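PDB 5GP9: transcriptional regulator (TetR/AcrR family) from Bacillus halodurans, which probably represses genes of fatty acid degradation as a dimeric TetR-family DNA-binding regulator, and binds palmitic acid, probably as an effector-like ligand, in its C-terminal domain. Local coordinates for residues A[67-72]-A[124-129]; A[77-82]-A[134-139]; A[85-90]-A[158-163]; A[104-109]-A[166-171]. All blocks are in the same frame, centred on the assembly; numbering follows the deposited sequence.

Contact 1: A[67-72]-A[124-129]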
# COMPACT_ATOMS: atom_id res chain seq x y z
N ASP A 67 5.35 -20.83 2.59
CA ASP A 67 5.74 -22.27 2.45
C ASP A 67 5.01 -22.94 1.30
O ASP A 67 5.63 -23.68 0.53
CB ASP A 67 5.46 -23.07 3.73
CG ASP A 67 6.50 -22.83 4.81
OD1 ASP A 67 7.56 -22.25 4.53
OD2 ASP A 67 6.26 -23.25 5.97
N LYS A 68 3.72 -22.67 1.19
CA LYS A 68 2.93 -23.16 0.04
C LYS A 68 3.39 -22.61 -1.29
O LYS A 68 3.34 -23.34 -2.29
CB LYS A 68 1.47 -22.82 0.18
CG LYS A 68 0.78 -23.72 1.17
CD LYS A 68 -0.68 -23.37 1.31
CE LYS A 68 -1.34 -24.34 2.28
NZ LYS A 68 -2.60 -23.81 2.82
N ILE A 69 3.79 -21.33 -1.34
CA ILE A 69 4.28 -20.78 -2.59
C ILE A 69 5.53 -21.48 -2.97
O ILE A 69 5.67 -21.98 -4.13
CB ILE A 69 4.44 -19.24 -2.55
CG1 ILE A 69 3.08 -18.62 -2.40
CG2 ILE A 69 5.08 -18.69 -3.84
CD1 ILE A 69 3.10 -17.11 -2.14
N ARG A 70 6.43 -21.54 -2.01
CA ARG A 70 7.76 -22.05 -2.21
C ARG A 70 7.75 -23.50 -2.76
O ARG A 70 8.57 -23.84 -3.61
CB ARG A 70 8.51 -21.97 -0.89
CG ARG A 70 9.99 -22.11 -1.00
CD ARG A 70 10.59 -22.05 0.40
NE ARG A 70 10.60 -20.70 0.97
CZ ARG A 70 11.45 -19.75 0.57
NH1 ARG A 70 12.30 -19.98 -0.42
NH2 ARG A 70 11.43 -18.55 1.13
N SER A 71 6.80 -24.31 -2.33
CA SER A 71 6.73 -25.70 -2.78
C SER A 71 5.99 -25.85 -4.10
O SER A 71 6.30 -26.75 -4.90
CB SER A 71 6.18 -26.63 -1.68
OG SER A 71 4.79 -26.54 -1.59
N GLN A 72 5.01 -24.99 -4.38
CA GLN A 72 4.37 -25.04 -5.69
C GLN A 72 5.30 -24.60 -6.77
O GLN A 72 5.25 -25.13 -7.86
CB GLN A 72 3.14 -24.19 -5.74
CG GLN A 72 2.05 -24.70 -4.90
CD GLN A 72 0.85 -23.90 -5.15
OE1 GLN A 72 0.75 -23.21 -6.19
NE2 GLN A 72 -0.09 -23.95 -4.23
N LYS A 124 8.55 -9.54 5.72
CA LYS A 124 9.86 -9.78 5.12
C LYS A 124 10.03 -11.19 4.61
O LYS A 124 10.66 -11.39 3.61
CB LYS A 124 11.04 -9.36 6.03
CG LYS A 124 12.37 -9.32 5.27
CD LYS A 124 13.53 -8.96 6.20
CE LYS A 124 14.81 -9.72 5.85
NZ LYS A 124 15.93 -9.41 6.81
N GLY A 125 9.42 -12.18 5.25
CA GLY A 125 9.50 -13.54 4.74
C GLY A 125 8.97 -13.73 3.31
O GLY A 125 9.58 -14.41 2.48
N TYR A 126 7.89 -13.04 3.00
CA TYR A 126 7.29 -13.13 1.66
C TYR A 126 8.18 -12.33 0.67
O TYR A 126 8.51 -12.75 -0.43
CB TYR A 126 5.89 -12.56 1.72
CG TYR A 126 5.11 -12.54 0.42
CD1 TYR A 126 5.25 -13.54 -0.54
CD2 TYR A 126 4.24 -11.57 0.17
CE1 TYR A 126 4.51 -13.51 -1.71
CE2 TYR A 126 3.49 -11.53 -0.96
CZ TYR A 126 3.63 -12.50 -1.92
OH TYR A 126 2.86 -12.47 -3.09
N LEU A 127 8.59 -11.14 1.11
CA LEU A 127 9.56 -10.31 0.33
C LEU A 127 10.86 -11.04 0.01
O LEU A 127 11.29 -10.95 -1.08
CB LEU A 127 9.84 -8.93 0.95
CG LEU A 127 8.60 -8.07 1.31
CD1 LEU A 127 8.96 -6.73 2.00
CD2 LEU A 127 7.74 -7.85 0.07
N ASN A 128 11.41 -11.83 0.94
CA ASN A 128 12.60 -12.68 0.63
C ASN A 128 12.36 -13.76 -0.42
O ASN A 128 13.20 -14.02 -1.27
CB ASN A 128 13.12 -13.34 1.90
CG ASN A 128 13.70 -12.35 2.91
OD1 ASN A 128 13.95 -11.18 2.61
ND2 ASN A 128 13.89 -12.84 4.14
N LEU A 129 11.17 -14.34 -0.42
CA LEU A 129 10.76 -15.25 -1.46
C LEU A 129 10.69 -14.57 -2.82
O LEU A 129 11.15 -15.08 -3.80
CB LEU A 129 9.38 -15.88 -1.13
CG LEU A 129 8.90 -16.81 -2.23
CD1 LEU A 129 9.88 -17.97 -2.40
CD2 LEU A 129 7.50 -17.28 -1.89
O HOH W 1 10.87 -16.73 2.84

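Contact 2: A[77-82]-A[134-139]. With GOL (glycerol), chain D.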
# COMPACT_ATOMS: atom_id res chain seq x y z
N THR A 77 9.29 -25.54 -13.65
CA THR A 77 10.62 -25.29 -14.22
C THR A 77 10.80 -23.82 -14.52
O THR A 77 11.67 -23.16 -13.94
CB THR A 77 10.90 -26.16 -15.44
OG1 THR A 77 11.01 -27.51 -14.99
CG2 THR A 77 12.20 -25.78 -16.14
N ASP A 78 9.94 -23.31 -15.38
CA ASP A 78 10.10 -22.00 -15.95
C ASP A 78 9.81 -20.91 -14.89
O ASP A 78 8.86 -21.04 -14.11
CB ASP A 78 9.16 -21.94 -17.18
CG ASP A 78 9.17 -20.61 -17.87
OD1 ASP A 78 9.54 -19.62 -17.21
OD2 ASP A 78 8.78 -20.53 -19.05
N VAL A 79 10.61 -19.86 -14.83
CA VAL A 79 10.40 -18.82 -13.79
C VAL A 79 9.26 -17.80 -14.14
O VAL A 79 8.86 -16.94 -13.28
CB VAL A 79 11.71 -18.08 -13.46
CG1 VAL A 79 12.86 -19.03 -13.20
CG2 VAL A 79 12.07 -17.10 -14.55
N GLU A 80 8.87 -17.81 -15.43
CA GLU A 80 7.59 -17.25 -15.95
C GLU A 80 6.47 -17.95 -15.20
O GLU A 80 5.55 -17.32 -14.66
CB GLU A 80 7.45 -17.54 -17.47
CG GLU A 80 6.10 -17.31 -18.16
CD GLU A 80 5.24 -18.59 -18.22
OE1 GLU A 80 5.70 -19.59 -18.85
OE2 GLU A 80 4.12 -18.60 -17.63
N GLU A 81 6.57 -19.26 -15.16
CA GLU A 81 5.58 -20.06 -14.48
C GLU A 81 5.59 -19.71 -13.00
O GLU A 81 4.53 -19.59 -12.41
CB GLU A 81 5.85 -21.56 -14.68
CG GLU A 81 4.66 -22.49 -14.63
CD GLU A 81 5.12 -23.95 -14.77
OE1 GLU A 81 4.92 -24.74 -13.82
OE2 GLU A 81 5.75 -24.28 -15.80
N LYS A 82 6.78 -19.60 -12.42
CA LYS A 82 6.94 -19.37 -10.98
C LYS A 82 6.32 -18.02 -10.53
O LYS A 82 5.72 -17.93 -9.45
CB LYS A 82 8.38 -19.47 -10.60
CG LYS A 82 8.88 -20.89 -10.70
CD LYS A 82 10.23 -20.96 -10.02
CE LYS A 82 10.84 -22.36 -10.17
NZ LYS A 82 12.16 -22.39 -9.50
N LEU A 134 13.34 -13.41 -8.23
CA LEU A 134 13.93 -12.45 -9.08
C LEU A 134 15.41 -12.79 -9.40
O LEU A 134 15.86 -12.56 -10.54
CB LEU A 134 13.85 -11.09 -8.42
CG LEU A 134 12.42 -10.53 -8.46
CD1 LEU A 134 12.33 -9.39 -7.47
CD2 LEU A 134 12.07 -9.99 -9.81
N MET A 135 16.13 -13.18 -8.35
CA MET A 135 17.53 -13.63 -8.48
C MET A 135 17.67 -14.80 -9.45
O MET A 135 18.59 -14.79 -10.30
CB MET A 135 18.08 -14.08 -7.11
CG MET A 135 18.35 -13.00 -6.08
SD MET A 135 19.08 -11.51 -6.78
CE MET A 135 20.77 -12.13 -7.10
N GLU A 136 16.79 -15.80 -9.28
CA GLU A 136 16.67 -16.96 -10.20
C GLU A 136 16.42 -16.56 -11.62
O GLU A 136 17.14 -16.97 -12.59
CB GLU A 136 15.58 -17.91 -9.71
CG GLU A 136 15.55 -19.21 -10.45
CD GLU A 136 14.48 -20.18 -10.00
OE1 GLU A 136 13.88 -20.02 -8.90
OE2 GLU A 136 14.28 -21.14 -10.80
N GLY A 137 15.40 -15.73 -11.80
CA GLY A 137 15.05 -15.30 -13.11
C GLY A 137 16.14 -14.53 -13.81
O GLY A 137 16.28 -14.61 -15.06
N LYS A 138 16.87 -13.73 -13.05
CA LYS A 138 17.99 -13.00 -13.64
C LYS A 138 19.06 -14.01 -14.08
O LYS A 138 19.50 -13.97 -15.26
CB LYS A 138 18.57 -11.97 -12.67
CG LYS A 138 17.73 -10.68 -12.65
CD LYS A 138 18.43 -9.52 -11.95
CE LYS A 138 18.17 -9.44 -10.48
NZ LYS A 138 19.06 -8.38 -9.92
N GLU A 139 19.46 -14.87 -13.16
CA GLU A 139 20.53 -15.86 -13.41
C GLU A 139 20.25 -16.72 -14.69
O GLU A 139 21.19 -16.99 -15.45
CB GLU A 139 20.78 -16.70 -12.11
CG GLU A 139 22.00 -17.64 -12.10
CD GLU A 139 23.36 -16.95 -11.85
OE1 GLU A 139 23.39 -15.86 -11.22
OE2 GLU A 139 24.41 -17.50 -12.27
C1 GOL D . 13.61 -19.88 -5.69
O1 GOL D . 13.40 -18.85 -6.69
C2 GOL D . 12.28 -20.28 -5.06
O2 GOL D . 12.50 -20.91 -3.79
C3 GOL D . 11.40 -21.17 -5.96
O3 GOL D . 12.15 -21.91 -6.91

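Contact 3: A[85-90]-A[158-163]. With PLM (palmitic acid), chain E.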
# COMPACT_ATOMS: atom_id res chain seq x y z
N ILE A 85 2.66 -18.57 -10.55
CA ILE A 85 2.33 -19.29 -9.34
C ILE A 85 2.21 -18.39 -8.11
O ILE A 85 1.26 -18.48 -7.33
CB ILE A 85 3.36 -20.41 -9.05
CG1 ILE A 85 3.08 -21.58 -10.02
CG2 ILE A 85 3.30 -20.91 -7.61
CD1 ILE A 85 4.12 -22.69 -10.00
N LEU A 86 3.12 -17.44 -8.05
CA LEU A 86 3.14 -16.48 -6.93
C LEU A 86 1.93 -15.55 -7.03
O LEU A 86 1.22 -15.39 -6.02
CB LEU A 86 4.46 -15.69 -6.88
CG LEU A 86 4.62 -14.74 -5.68
CD1 LEU A 86 6.05 -14.75 -5.11
CD2 LEU A 86 4.22 -13.37 -6.20
N VAL A 87 1.65 -14.97 -8.18
CA VAL A 87 0.47 -14.09 -8.35
C VAL A 87 -0.83 -14.84 -8.05
O VAL A 87 -1.71 -14.38 -7.35
CB VAL A 87 0.48 -13.47 -9.75
CG1 VAL A 87 -0.74 -12.66 -10.02
CG2 VAL A 87 1.76 -12.59 -9.90
N ASN A 88 -0.93 -16.03 -8.63
CA ASN A 88 -2.08 -16.86 -8.45
C ASN A 88 -2.32 -17.26 -7.01
O ASN A 88 -3.43 -17.08 -6.54
CB ASN A 88 -1.98 -18.05 -9.41
CG ASN A 88 -3.19 -18.92 -9.31
OD1 ASN A 88 -4.32 -18.48 -9.64
ND2 ASN A 88 -3.00 -20.14 -8.77
N MET A 89 -1.29 -17.65 -6.26
CA MET A 89 -1.43 -17.99 -4.84
C MET A 89 -1.70 -16.79 -3.93
O MET A 89 -2.47 -16.90 -2.99
CB MET A 89 -0.18 -18.72 -4.35
CG MET A 89 -0.05 -20.13 -4.90
SD MET A 89 -1.28 -21.25 -4.13
CE MET A 89 -1.01 -20.94 -2.40
N HIS A 90 -1.12 -15.61 -4.22
CA HIS A 90 -1.48 -14.43 -3.48
C HIS A 90 -2.96 -14.11 -3.58
O HIS A 90 -3.64 -13.86 -2.58
CB HIS A 90 -0.56 -13.25 -3.96
CG HIS A 90 -0.66 -11.97 -3.17
ND1 HIS A 90 0.45 -11.24 -2.80
CD2 HIS A 90 -1.71 -11.30 -2.65
CE1 HIS A 90 0.07 -10.15 -2.17
NE2 HIS A 90 -1.23 -10.16 -2.04
N GLY A 158 4.08 -4.10 -4.41
CA GLY A 158 3.23 -2.95 -4.32
C GLY A 158 2.04 -3.06 -5.26
O GLY A 158 0.94 -2.63 -4.97
N THR A 159 2.31 -3.64 -6.41
CA THR A 159 1.25 -3.88 -7.41
C THR A 159 0.21 -4.86 -6.92
O THR A 159 -1.03 -4.58 -6.99
CB THR A 159 1.84 -4.27 -8.80
OG1 THR A 159 2.58 -3.18 -9.31
CG2 THR A 159 0.70 -4.48 -9.76
N LEU A 160 0.63 -6.02 -6.51
CA LEU A 160 -0.33 -7.07 -6.04
C LEU A 160 -1.16 -6.58 -4.86
O LEU A 160 -2.36 -6.68 -4.81
CB LEU A 160 0.42 -8.30 -5.67
CG LEU A 160 1.19 -9.06 -6.72
CD1 LEU A 160 1.88 -10.32 -6.20
CD2 LEU A 160 0.32 -9.41 -7.91
N ASP A 161 -0.51 -5.86 -3.96
CA ASP A 161 -1.19 -5.34 -2.80
C ASP A 161 -2.21 -4.32 -3.15
O ASP A 161 -3.32 -4.26 -2.54
CB ASP A 161 -0.15 -4.75 -1.80
CG ASP A 161 -0.67 -4.66 -0.38
OD1 ASP A 161 -1.30 -5.56 0.20
OD2 ASP A 161 -0.54 -3.54 0.16
N GLU A 162 -1.92 -3.42 -4.07
CA GLU A 162 -2.80 -2.42 -4.52
C GLU A 162 -4.02 -3.00 -5.25
O GLU A 162 -5.13 -2.57 -5.01
CB GLU A 162 -2.10 -1.40 -5.37
CG GLU A 162 -2.91 -0.23 -5.88
CD GLU A 162 -3.27 0.81 -4.79
OE1 GLU A 162 -2.65 0.76 -3.72
OE2 GLU A 162 -4.15 1.60 -5.03
N VAL A 163 -3.79 -4.01 -6.10
CA VAL A 163 -4.90 -4.68 -6.80
C VAL A 163 -5.84 -5.30 -5.73
O VAL A 163 -7.04 -5.07 -5.74
CB VAL A 163 -4.37 -5.71 -7.78
CG1 VAL A 163 -5.54 -6.61 -8.31
CG2 VAL A 163 -3.60 -5.02 -8.87
C1 PLM E . 3.43 -1.65 2.84
O1 PLM E . 3.13 -2.08 1.71
O2 PLM E . 3.82 -0.49 2.95
C2 PLM E . 3.32 -2.51 4.10
C3 PLM E . 1.86 -2.94 4.38
C4 PLM E . 1.58 -3.61 5.75
C5 PLM E . 1.20 -5.11 5.86
C6 PLM E . 0.78 -5.81 4.56
C7 PLM E . 0.08 -7.14 4.72
C8 PLM E . -0.40 -7.57 3.37
C9 PLM E . 0.30 -8.76 2.79
CA PLM E . -0.71 -9.73 2.34
CB PLM E . 0.04 -10.79 1.56
CC PLM E . -0.95 -11.85 1.13
CD PLM E . -1.72 -12.32 2.37
CE PLM E . -1.85 -13.80 2.60
CF PLM E . -1.93 -13.98 4.12
CG PLM E . -2.24 -15.42 4.38
O HOH W 2 -2.26 -8.10 -0.34

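Contact 4: A[104-109]-A[166-171]. With PLM (palmitic acid), chain E.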
# COMPACT_ATOMS: atom_id res chain seq x y z
N THR A 104 -6.07 -7.96 6.42
CA THR A 104 -4.74 -7.69 5.80
C THR A 104 -4.69 -6.38 5.04
O THR A 104 -3.69 -5.67 5.06
CB THR A 104 -4.26 -8.82 4.89
OG1 THR A 104 -5.12 -8.97 3.74
CG2 THR A 104 -4.15 -10.11 5.64
N GLN A 105 -5.78 -6.04 4.34
CA GLN A 105 -5.78 -4.81 3.51
C GLN A 105 -6.18 -3.56 4.25
O GLN A 105 -5.71 -2.45 3.89
CB GLN A 105 -6.58 -4.99 2.24
CG GLN A 105 -6.28 -6.24 1.47
CD GLN A 105 -4.79 -6.49 1.23
OE1 GLN A 105 -4.22 -7.47 1.71
NE2 GLN A 105 -4.14 -5.63 0.47
N LEU A 106 -7.05 -3.69 5.26
CA LEU A 106 -7.60 -2.50 5.87
C LEU A 106 -7.17 -2.45 7.33
O LEU A 106 -6.57 -1.46 7.79
CB LEU A 106 -9.10 -2.39 5.73
CG LEU A 106 -9.64 -2.49 4.31
CD1 LEU A 106 -11.12 -2.37 4.38
CD2 LEU A 106 -9.04 -1.39 3.48
N GLU A 107 -7.35 -3.54 8.04
CA GLU A 107 -7.24 -3.43 9.51
C GLU A 107 -5.85 -3.51 10.04
O GLU A 107 -5.56 -2.88 11.06
CB GLU A 107 -8.17 -4.37 10.20
CG GLU A 107 -9.65 -4.17 9.90
CD GLU A 107 -10.25 -2.83 10.37
OE1 GLU A 107 -9.70 -2.31 11.30
OE2 GLU A 107 -11.24 -2.39 9.79
N LEU A 108 -4.96 -4.15 9.32
CA LEU A 108 -3.59 -4.31 9.73
C LEU A 108 -2.80 -3.10 9.25
O LEU A 108 -1.58 -3.09 9.23
CB LEU A 108 -3.15 -5.62 9.08
CG LEU A 108 -1.96 -6.40 9.45
CD1 LEU A 108 -2.05 -6.88 10.89
CD2 LEU A 108 -1.78 -7.61 8.54
N ARG A 109 -3.48 -2.09 8.74
CA ARG A 109 -2.83 -0.88 8.30
C ARG A 109 -3.03 0.14 9.47
O ARG A 109 -4.01 0.86 9.52
CB ARG A 109 -3.43 -0.36 6.95
CG ARG A 109 -3.38 -1.38 5.77
CD ARG A 109 -2.03 -2.02 5.43
NE ARG A 109 -2.17 -3.24 4.63
CZ ARG A 109 -1.69 -3.47 3.41
NH1 ARG A 109 -1.97 -4.61 2.86
NH2 ARG A 109 -0.88 -2.64 2.73
N ASN A 166 -7.91 -2.70 -3.80
CA ASN A 166 -8.99 -2.17 -4.55
C ASN A 166 -10.23 -3.11 -4.61
O ASN A 166 -11.35 -2.62 -4.54
CB ASN A 166 -8.48 -1.73 -5.92
CG ASN A 166 -7.89 -0.30 -5.84
OD1 ASN A 166 -8.63 0.69 -5.87
ND2 ASN A 166 -6.58 -0.20 -5.64
N TRP A 167 -9.97 -4.40 -4.62
CA TRP A 167 -11.00 -5.44 -4.65
C TRP A 167 -11.73 -5.44 -3.31
O TRP A 167 -12.96 -5.38 -3.22
CB TRP A 167 -10.35 -6.74 -4.95
CG TRP A 167 -11.07 -8.02 -4.70
CD1 TRP A 167 -12.09 -8.60 -5.48
CD2 TRP A 167 -10.83 -8.91 -3.63
NE1 TRP A 167 -12.48 -9.78 -4.93
CE2 TRP A 167 -11.73 -10.01 -3.79
CE3 TRP A 167 -9.92 -8.92 -2.55
CZ2 TRP A 167 -11.74 -11.08 -2.92
CZ3 TRP A 167 -9.91 -10.01 -1.69
CH2 TRP A 167 -10.78 -11.08 -1.88
N VAL A 168 -10.96 -5.37 -2.21
CA VAL A 168 -11.55 -5.20 -0.86
C VAL A 168 -12.38 -3.93 -0.69
O VAL A 168 -13.47 -3.99 -0.12
CB VAL A 168 -10.51 -5.33 0.26
CG1 VAL A 168 -11.07 -4.88 1.60
CG2 VAL A 168 -9.96 -6.73 0.37
N MET A 169 -11.96 -2.80 -1.25
CA MET A 169 -12.70 -1.56 -1.19
C MET A 169 -13.95 -1.65 -2.02
O MET A 169 -14.86 -0.89 -1.75
CB MET A 169 -11.91 -0.33 -1.62
CG MET A 169 -10.66 0.00 -0.83
SD MET A 169 -9.44 0.89 -1.92
CE MET A 169 -10.37 2.15 -2.85
N LYS A 170 -14.03 -2.60 -2.92
CA LYS A 170 -15.25 -2.88 -3.72
C LYS A 170 -16.01 -4.12 -3.20
O LYS A 170 -16.71 -4.85 -3.94
CB LYS A 170 -14.86 -3.00 -5.19
CG LYS A 170 -14.36 -1.72 -5.86
CD LYS A 170 -15.37 -0.58 -5.84
CE LYS A 170 -14.84 0.71 -6.45
NZ LYS A 170 -15.78 1.80 -6.10
N ASP A 171 -15.90 -4.35 -1.88
CA ASP A 171 -16.63 -5.41 -1.21
C ASP A 171 -16.41 -6.75 -1.71
O ASP A 171 -17.31 -7.61 -1.62
CB ASP A 171 -18.17 -5.09 -1.18
CG ASP A 171 -18.48 -3.84 -0.39
OD1 ASP A 171 -18.00 -3.73 0.73
OD2 ASP A 171 -19.15 -2.92 -0.87
C1 PLM E . 3.43 -1.65 2.84
O1 PLM E . 3.13 -2.08 1.71
O2 PLM E . 3.82 -0.49 2.95
C2 PLM E . 3.32 -2.51 4.10
C3 PLM E . 1.86 -2.94 4.38
C4 PLM E . 1.58 -3.61 5.75
C5 PLM E . 1.20 -5.11 5.86
C6 PLM E . 0.78 -5.81 4.56
C7 PLM E . 0.08 -7.14 4.72
C8 PLM E . -0.40 -7.57 3.37
C9 PLM E . 0.30 -8.76 2.79
CA PLM E . -0.71 -9.73 2.34
CB PLM E . 0.04 -10.79 1.56
CC PLM E . -0.95 -11.85 1.13
CD PLM E . -1.72 -12.32 2.37
CE PLM E . -1.85 -13.80 2.60
CF PLM E . -1.93 -13.98 4.12
CG PLM E . -2.24 -15.42 4.38

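Contact 1: A[67-72]-A[124-129]
Arg70 reaches helix 113-139 through a single water, which donates to Gly125 O at 2.7 Å and accepts a weak bond from Arg70 NH2 at 2.6 Å. The water lies in the guanidinium plane, at its edge, while Leu129 CD1 covers one face, 3.6 Å above the plane, displaced toward the rim and nearest NH1. Arg70 gets there with CG anti to its backbone N (chi1 -164°) and a bend at chi3, and its side chain and that of Leu129 slide past each other in opposite directions. Arg70 NH1 has a stronger partner in Glu132, further along the same helix as Leu129, and this salt bridge helps fix the rotation of the guanidinium.

Beside this water bridge the contact is apolar, made by the buried side chains of Ile69, Tyr126 and Leu129. The second methyl of Leu129, CD2, presses on Ile69 CG2 at 3.4 Å, tighter than ordinary van der Waals contact. Ile69 CD1, at the far end of the other branch, meets Tyr126 CE1 at 3.9 Å, coming obliquely to the ring, and the two side chains cross at about a right angle. The Tyr126 hydroxyl is hydrogen-bonded to His90 of helix 79-95, and bound palmitic acid lies about 4 Å from the tyrosine side chain at the nearest atoms.

The two helices run nearly parallel here, their axes 10.8 Å apart and 14° from alignment. Against the pair lies helix 79-95, where Ile69 packs on Met89 and Tyr126 on Leu86; Tyr126 also packs on Phe157 and Leu160 of helix 149-169.

Contact 2: A[77-82]-A[134-139]
Glu136 and Val79 carry most of this contact, the glutamate sending its carboxylate from helix 113-139 to meet Lys82 and Val79 at the start of helix 79-95. Both chains of the salt bridge are extended and cross at about a right angle. Lys82 NZ donates to Glu136 OE2 at 2.8 Å, on the syn lone pair, and more weakly to Glu136 OE1 at 3.0 Å. A glycerol, probably from the crystallisation liquor, joins the pair: Lys82 NZ donates to glycerol O3 at 2.6 Å, while glycerol O1 donates to Glu136 OE1 at 2.5 Å. The ammonium and the carboxylate are thus bridged both directly and through glycerol, which also reaches Glu132.

The first turn of helix 79-95 is N-capped by Asp78, whose OD1 accepts from Glu80 N at 2.6 Å. Val79, the first residue of the helix, faces the end of helix 113-139 in the all-helical C-terminal domain of a TetR-family regulator. It splits its two methyls between neighbours. Val79 CG1 lies 3.5 Å from Glu136 OE2. Val79 CG2, lodged between the backbone N and the carbonyl carbon, rests 3.8 Å from Gly137 CA, where the bare glycine lets the helices come close. Tyr142, in the loop that follows helix 113-139, also packs on Val79.

Contact 3: A[85-90]-A[158-163]
Helices 79-95 and 149-169 run in the same general direction where Val87 faces Leu160, with axes 11.3 Å apart and a crossing angle of -28°; the CA atoms of Val87 and Leu160 are 7.4 Å apart. Leu160 carries the contact, touching Leu86, Val87 and His90. Its CG stands anti to the carbonyl carbon (chi1 -63°), and both of its methyls meet the opposite helix. Leu160 CD1 meets Leu86 CD2 at 3.8 Å, whereas Leu160 CD2 rests against both methyls of Val87, 4.0 Å from Val87 CG1.

Leu160 CB lies over the His90 ring in a CH-pi contact, 4.2 Å from the centroid and 21° off the normal. The opposite face of the same ring takes the tail of palmitic acid, with PLM CC 3.6 Å above the plane, so the imidazole is sandwiched between protein carbon and ligand carbon. At its edge, in the ring plane, a water joins His90 NE2 to Asp161 OD1, donating to the aspartate at 2.8 Å. The other ring nitrogen, ND1, is hydrogen-bonded to the Tyr126 hydroxyl; the water at NE2 and the Tyr126 bond at ND1 limit the rotation of the ring.

Asp161 is itself tied to Arg109 and Gln105. His90, backed by Leu160, lines the palmitic acid site, consistent with an effector pocket in the helical C-terminal domain of a TetR-family regulator.

Contact 4: A[104-109]-A[166-171]
Where helix 98-107 widens into a pi-type turn beside the end of helix 149-169, Leu106 and Gln105 meet Val168 next to the palmitic acid site. Leu106 and Val168 reach toward each other tip to tip, with Leu106 CD1 3.7 Å from Val168 CG1. The other valine methyl, CG2, touches Gln105 CG at 3.9 Å.

Gln105 starts toward Val168, then folds back at chi2 (-48°), which turns its amide away from the valine. There Gln105 OE1 accepts from Thr104 OG1 at 2.7 Å, in the carbonyl plane and on a lone pair, while NE2 is also held by Thr165 of helix 149-169.

Arg109 curls back over the turn and grips Thr104 O side-on with two nitrogens, NE at 2.9 Å and NH1 at 3.0 Å. The oxygen lies in the guanidinium plane; NE approaches in the carbonyl plane, NH1 from above it. One face of the Arg109 guanidinium lies along palmitic acid, with PLM C6 3.4 Å above it.

Helix 149-169 closes in a Schellman motif with Asp171, of positive phi, as its C-prime residue; Cys172 N bonds to Trp167 O and Asp171 N to Val168 O. Leu106 also packs on Arg116 of the second subunit, and Glu107 OE1 accepts from Tyr24 N. The 104-109 segment, touching ligand, second subunit and Tyr24 of helix 8-26, is consistent with the effector-to-DNA coupling of TetR-family repressors.

How the contacts relate
The four contacts all lie in the helical C-terminal domain, and along the chain the segments of every two contacts alternate, so the helices are interleaved in sequence. Contacts 1 and 2 share helix 113-139, with centres 14 Å apart; contacts 2 and 3 share helix 79-95 and contacts 3 and 4 share helix 149-169. Contact 3 is the hub, touching both contact 1 and contact 4. Contacts 2 and 4 stand furthest apart, about 30 Å between centres and on opposite sides of the chain's centre. Palmitic acid touches contacts 3 and 4 and comes close to contact 1, and the second subunit also reaches contacts 3 and 4, so ligand and dimer partner meet neighbouring parts of the same helices.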